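Local coordinates for protein thioesterase superfamily (Jannaschia sp., PDB 2OAF) that probably hydrolyses thioester substrates as a hotdog-fold enzyme of the thioesterase superfamily, at residues Gly37-Phe42 with Met78-Pro83. Numbering follows the deposited sequence.
Sequences GHLPRF and MDFKSP. With PO4 (phosphate ion), chain C.
Pro40, near the start of helix 39-54, faces Met78 near the end of strand 69-80 with their CA atoms 8.1 Å apart, and no hydrogen bond links the two backbones. A helix lying on a sheet usually meets it mainly through side chains; here selenium also rests on the backbone carbon CA of Pro40. The selenium of Met78, a selenomethionine, reaches Pro40 at 3.9 Å from SE to the ring carbon CG, the two side chains crossing at about a right angle. A bend at the last torsion (chi3 67°) turns its methyl CE toward the backbone at Leu39, 4.1 Å from Leu39 O and 4.3 Å from Leu39 CB. Leu39 and Phe80 run antiparallel alongside one another; Leu39 CD1 approaches the ring obliquely, 3.6 Å from Phe80 CD1. Phe118 and Phe122 of strand 115-128 also pack on Met78, while Pro40 meets Pro40 of the second subunit.

His38, in the 3-10 turn leading into the helix, and Arg41 on the helix itself point instead to a phosphate ion, probably from the crystallisation liquor. His38 gives it a weak ND1 to O2 hydrogen bond of 2.7 Å at the ring edge, and Arg41 NE a long, weak one to O4 at 3.3 Å. The same two side chains of the second subunit bind it as well. Replacing His38 by alanine is likely to leave phosphate O2 without its imidazole donor and weaken the hold on the anion between the two subunits. Helix packed on antiparallel sheet, with Met78 and Asp79 continuing that sheet into the second subunit, is the hallmark of the hotdog fold and its dimer.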
ATOM      1  N   GLY B  37      -2.699  -4.923   8.076  1.00 28.40           N
ATOM      2  CA  GLY B  37      -2.866  -3.631   7.426  1.00 28.40           C
ATOM      3  C   GLY B  37      -3.382  -3.635   6.015  1.00 29.51           C
ATOM      4  O   GLY B  37      -3.910  -2.639   5.588  1.00 32.05           O
ATOM      5  N   HIS B  38      -3.244  -4.757   5.303  1.00 29.58           N
ATOM      6  CA  HIS B  38      -3.736  -4.873   3.927  1.00 31.47           C
ATOM      7  C   HIS B  38      -5.146  -5.385   3.905  1.00 30.65           C
ATOM      8  O   HIS B  38      -5.817  -5.266   2.894  1.00 32.78           O
ATOM      9  CB  HIS B  38      -2.853  -5.869   3.152  1.00 32.13           C
ATOM     10  CG  HIS B  38      -1.430  -5.434   3.018  1.00 34.50           C
ATOM     11  ND1 HIS B  38      -1.083  -4.132   2.744  1.00 43.76           N
ATOM     12  CD2 HIS B  38      -0.267  -6.126   3.098  1.00 31.89           C
ATOM     13  CE1 HIS B  38       0.235  -4.034   2.699  1.00 41.64           C
ATOM     14  NE2 HIS B  38       0.751  -5.230   2.905  1.00 37.31           N
ATOM     15  N   LEU B  39      -5.604  -6.012   4.980  1.00 28.61           N
ATOM     16  CA  LEU B  39      -6.917  -6.678   4.909  1.00 29.37           C
ATOM     17  C   LEU B  39      -8.072  -5.715   4.655  1.00 31.92           C
ATOM     18  O   LEU B  39      -8.981  -6.028   3.863  1.00 33.63           O
ATOM     19  CB  LEU B  39      -7.163  -7.600   6.125  1.00 29.83           C
ATOM     20  CG  LEU B  39      -6.189  -8.785   6.303  1.00 35.08           C
ATOM     21  CD1 LEU B  39      -6.499  -9.631   7.544  1.00 30.12           C
ATOM     22  CD2 LEU B  39      -6.130  -9.641   5.026  1.00 32.61           C
ATOM     23  N   PRO B  40      -8.037  -4.525   5.280  1.00 33.39           N
ATOM     24  CA  PRO B  40      -9.098  -3.529   4.985  1.00 34.49           C
ATOM     25  C   PRO B  40      -9.153  -3.172   3.498  1.00 34.29           C
ATOM     26  O   PRO B  40     -10.217  -2.954   2.945  1.00 34.14           O
ATOM     27  CB  PRO B  40      -8.659  -2.322   5.811  1.00 34.49           C
ATOM     28  CG  PRO B  40      -7.868  -2.940   6.992  1.00 35.57           C
ATOM     29  CD  PRO B  40      -7.095  -4.044   6.312  1.00 35.41           C
ATOM     30  N   ARG B  41      -8.000  -3.068   2.873  1.00 35.72           N
ATOM     31  CA  ARG B  41      -7.937  -2.794   1.443  1.00 37.00           C
ATOM     32  C   ARG B  41      -8.697  -3.830   0.628  1.00 34.54           C
ATOM     33  O   ARG B  41      -9.399  -3.488  -0.332  1.00 32.87           O
ATOM     34  CB  ARG B  41      -6.494  -2.784   0.951  1.00 37.10           C
ATOM     35  CG  ARG B  41      -6.411  -2.658  -0.577  1.00 47.88           C
ATOM     36  CD  ARG B  41      -5.116  -2.048  -1.128  1.00 52.59           C
ATOM     37  NE  ARG B  41      -3.935  -2.814  -0.759  1.00 54.27           N
ATOM     38  CZ  ARG B  41      -3.562  -3.945  -1.330  1.00 58.52           C
ATOM     39  NH1 ARG B  41      -4.279  -4.477  -2.309  1.00 65.27           N
ATOM     40  NH2 ARG B  41      -2.465  -4.558  -0.902  1.00 67.86           N
ATOM     41  N   PHE B  42      -8.509  -5.106   0.971  1.00 31.68           N
ATOM     42  CA  PHE B  42      -9.214  -6.184   0.274  1.00 31.33           C
ATOM     43  C   PHE B  42     -10.716  -6.053   0.482  1.00 30.39           C
ATOM     44  O   PHE B  42     -11.493  -6.229  -0.451  1.00 31.93           O
ATOM     45  CB  PHE B  42      -8.815  -7.576   0.778  1.00 33.48           C
ATOM     46  CG  PHE B  42      -7.352  -7.911   0.639  1.00 34.61           C
ATOM     47  CD1 PHE B  42      -6.574  -7.390  -0.388  1.00 41.93           C
ATOM     48  CD2 PHE B  42      -6.779  -8.821   1.504  1.00 35.29           C
ATOM     49  CE1 PHE B  42      -5.243  -7.739  -0.515  1.00 39.24           C
ATOM     50  CE2 PHE B  42      -5.451  -9.181   1.371  1.00 38.89           C
ATOM     51  CZ  PHE B  42      -4.683  -8.631   0.361  1.00 38.25           C
HETATM   52  N   MSE B  78     -13.543  -4.910  12.039  1.00 26.93           N
HETATM   53  CA  MSE B  78     -13.158  -6.223  11.487  1.00 26.19           C
HETATM   54  C   MSE B  78     -12.735  -7.125  12.609  1.00 26.36           C
HETATM   55  O   MSE B  78     -12.033  -6.683  13.514  1.00 27.32           O
HETATM   56  CB  MSE B  78     -12.018  -6.077  10.487  1.00 26.62           C
HETATM   57  CG  MSE B  78     -12.328  -5.101   9.354  1.00 29.39           C
HETATM   58 SE   MSE B  78     -10.993  -5.041   7.984  0.75 27.72          SE
HETATM   59  CE  MSE B  78     -11.196  -6.808   7.250  1.00 27.36           C
ATOM     60  N   ASP B  79     -13.181  -8.388  12.548  1.00 27.85           N
ATOM     61  CA  ASP B  79     -12.684  -9.450  13.390  1.00 25.80           C
ATOM     62  C   ASP B  79     -11.893 -10.387  12.527  1.00 27.13           C
ATOM     63  O   ASP B  79     -12.371 -10.766  11.458  1.00 27.84           O
ATOM     64  CB  ASP B  79     -13.817 -10.203  14.062  1.00 27.28           C
ATOM     65  CG  ASP B  79     -14.582  -9.378  15.071  1.00 31.76           C
ATOM     66  OD1 ASP B  79     -14.033  -8.422  15.640  1.00 35.51           O
ATOM     67  OD2 ASP B  79     -15.754  -9.715  15.322  1.00 41.71           O
ATOM     68  N   PHE B  80     -10.687 -10.737  12.969  1.00 26.83           N
ATOM     69  CA  PHE B  80      -9.772 -11.616  12.218  1.00 26.82           C
ATOM     70  C   PHE B  80      -9.746 -12.996  12.913  1.00 28.59           C
ATOM     71  O   PHE B  80      -9.302 -13.104  14.056  1.00 26.73           O
ATOM     72  CB  PHE B  80      -8.396 -10.986  12.178  1.00 27.64           C
ATOM     73  CG  PHE B  80      -8.415  -9.562  11.694  1.00 24.68           C
ATOM     74  CD1 PHE B  80      -8.627  -9.278  10.378  1.00 26.49           C
ATOM     75  CD2 PHE B  80      -8.242  -8.519  12.574  1.00 28.52           C
ATOM     76  CE1 PHE B  80      -8.699  -7.970   9.940  1.00 30.92           C
ATOM     77  CE2 PHE B  80      -8.262  -7.221  12.135  1.00 25.77           C
ATOM     78  CZ  PHE B  80      -8.499  -6.954  10.809  1.00 24.67           C
ATOM     79  N   LYS B  81     -10.227 -14.031  12.221  1.00 27.96           N
ATOM     80  CA  LYS B  81     -10.478 -15.342  12.837  1.00 28.94           C
ATOM     81  C   LYS B  81      -9.460 -16.363  12.407  1.00 28.68           C
ATOM     82  O   LYS B  81      -9.199 -17.313  13.125  1.00 27.07           O
ATOM     83  CB  LYS B  81     -11.868 -15.853  12.460  1.00 32.19           C
ATOM     84  CG  LYS B  81     -13.013 -14.868  12.702  1.00 36.18           C
ATOM     85  CD  LYS B  81     -13.363 -14.750  14.169  1.00 47.59           C
ATOM     86  CE  LYS B  81     -14.826 -14.229  14.356  1.00 58.96           C
ATOM     87  NZ  LYS B  81     -15.314 -14.112  15.793  1.00 54.39           N
ATOM     88  N   SER B  82      -8.920 -16.199  11.208  1.00 27.43           N
ATOM     89  CA  SER B  82      -8.001 -17.153  10.660  1.00 29.38           C
ATOM     90  C   SER B  82      -7.112 -16.405   9.645  1.00 30.58           C
ATOM     91  O   SER B  82      -7.550 -15.449   9.023  1.00 29.61           O
ATOM     92  CB  SER B  82      -8.787 -18.306   9.977  1.00 30.67           C
ATOM     93  OG  SER B  82      -7.953 -19.393   9.694  1.00 36.21           O
ATOM     94  N   PRO B  83      -5.853 -16.819   9.502  1.00 31.82           N
ATOM     95  CA  PRO B  83      -4.949 -16.122   8.600  1.00 33.36           C
ATOM     96  C   PRO B  83      -5.307 -16.221   7.128  1.00 31.19           C
ATOM     97  O   PRO B  83      -5.808 -17.249   6.660  1.00 31.24           O
ATOM     98  CB  PRO B  83      -3.629 -16.861   8.785  1.00 33.62           C
ATOM     99  CG  PRO B  83      -3.755 -17.580  10.001  1.00 38.61           C
ATOM    100  CD  PRO B  83      -5.175 -17.921  10.184  1.00 33.85           C
TER
HETATM  101  P   PO4 C 144      -2.309  -0.546   2.125  1.00 48.31           P
HETATM  102  O1  PO4 C 144      -2.215   0.843   2.689  1.00 48.52           O
HETATM  103  O2  PO4 C 144      -1.429  -1.480   2.908  1.00 58.22           O
HETATM  104  O3  PO4 C 144      -3.733  -1.027   2.277  1.00 66.16           O
HETATM  105  O4  PO4 C 144      -1.958  -0.513   0.650  1.00 62.47           O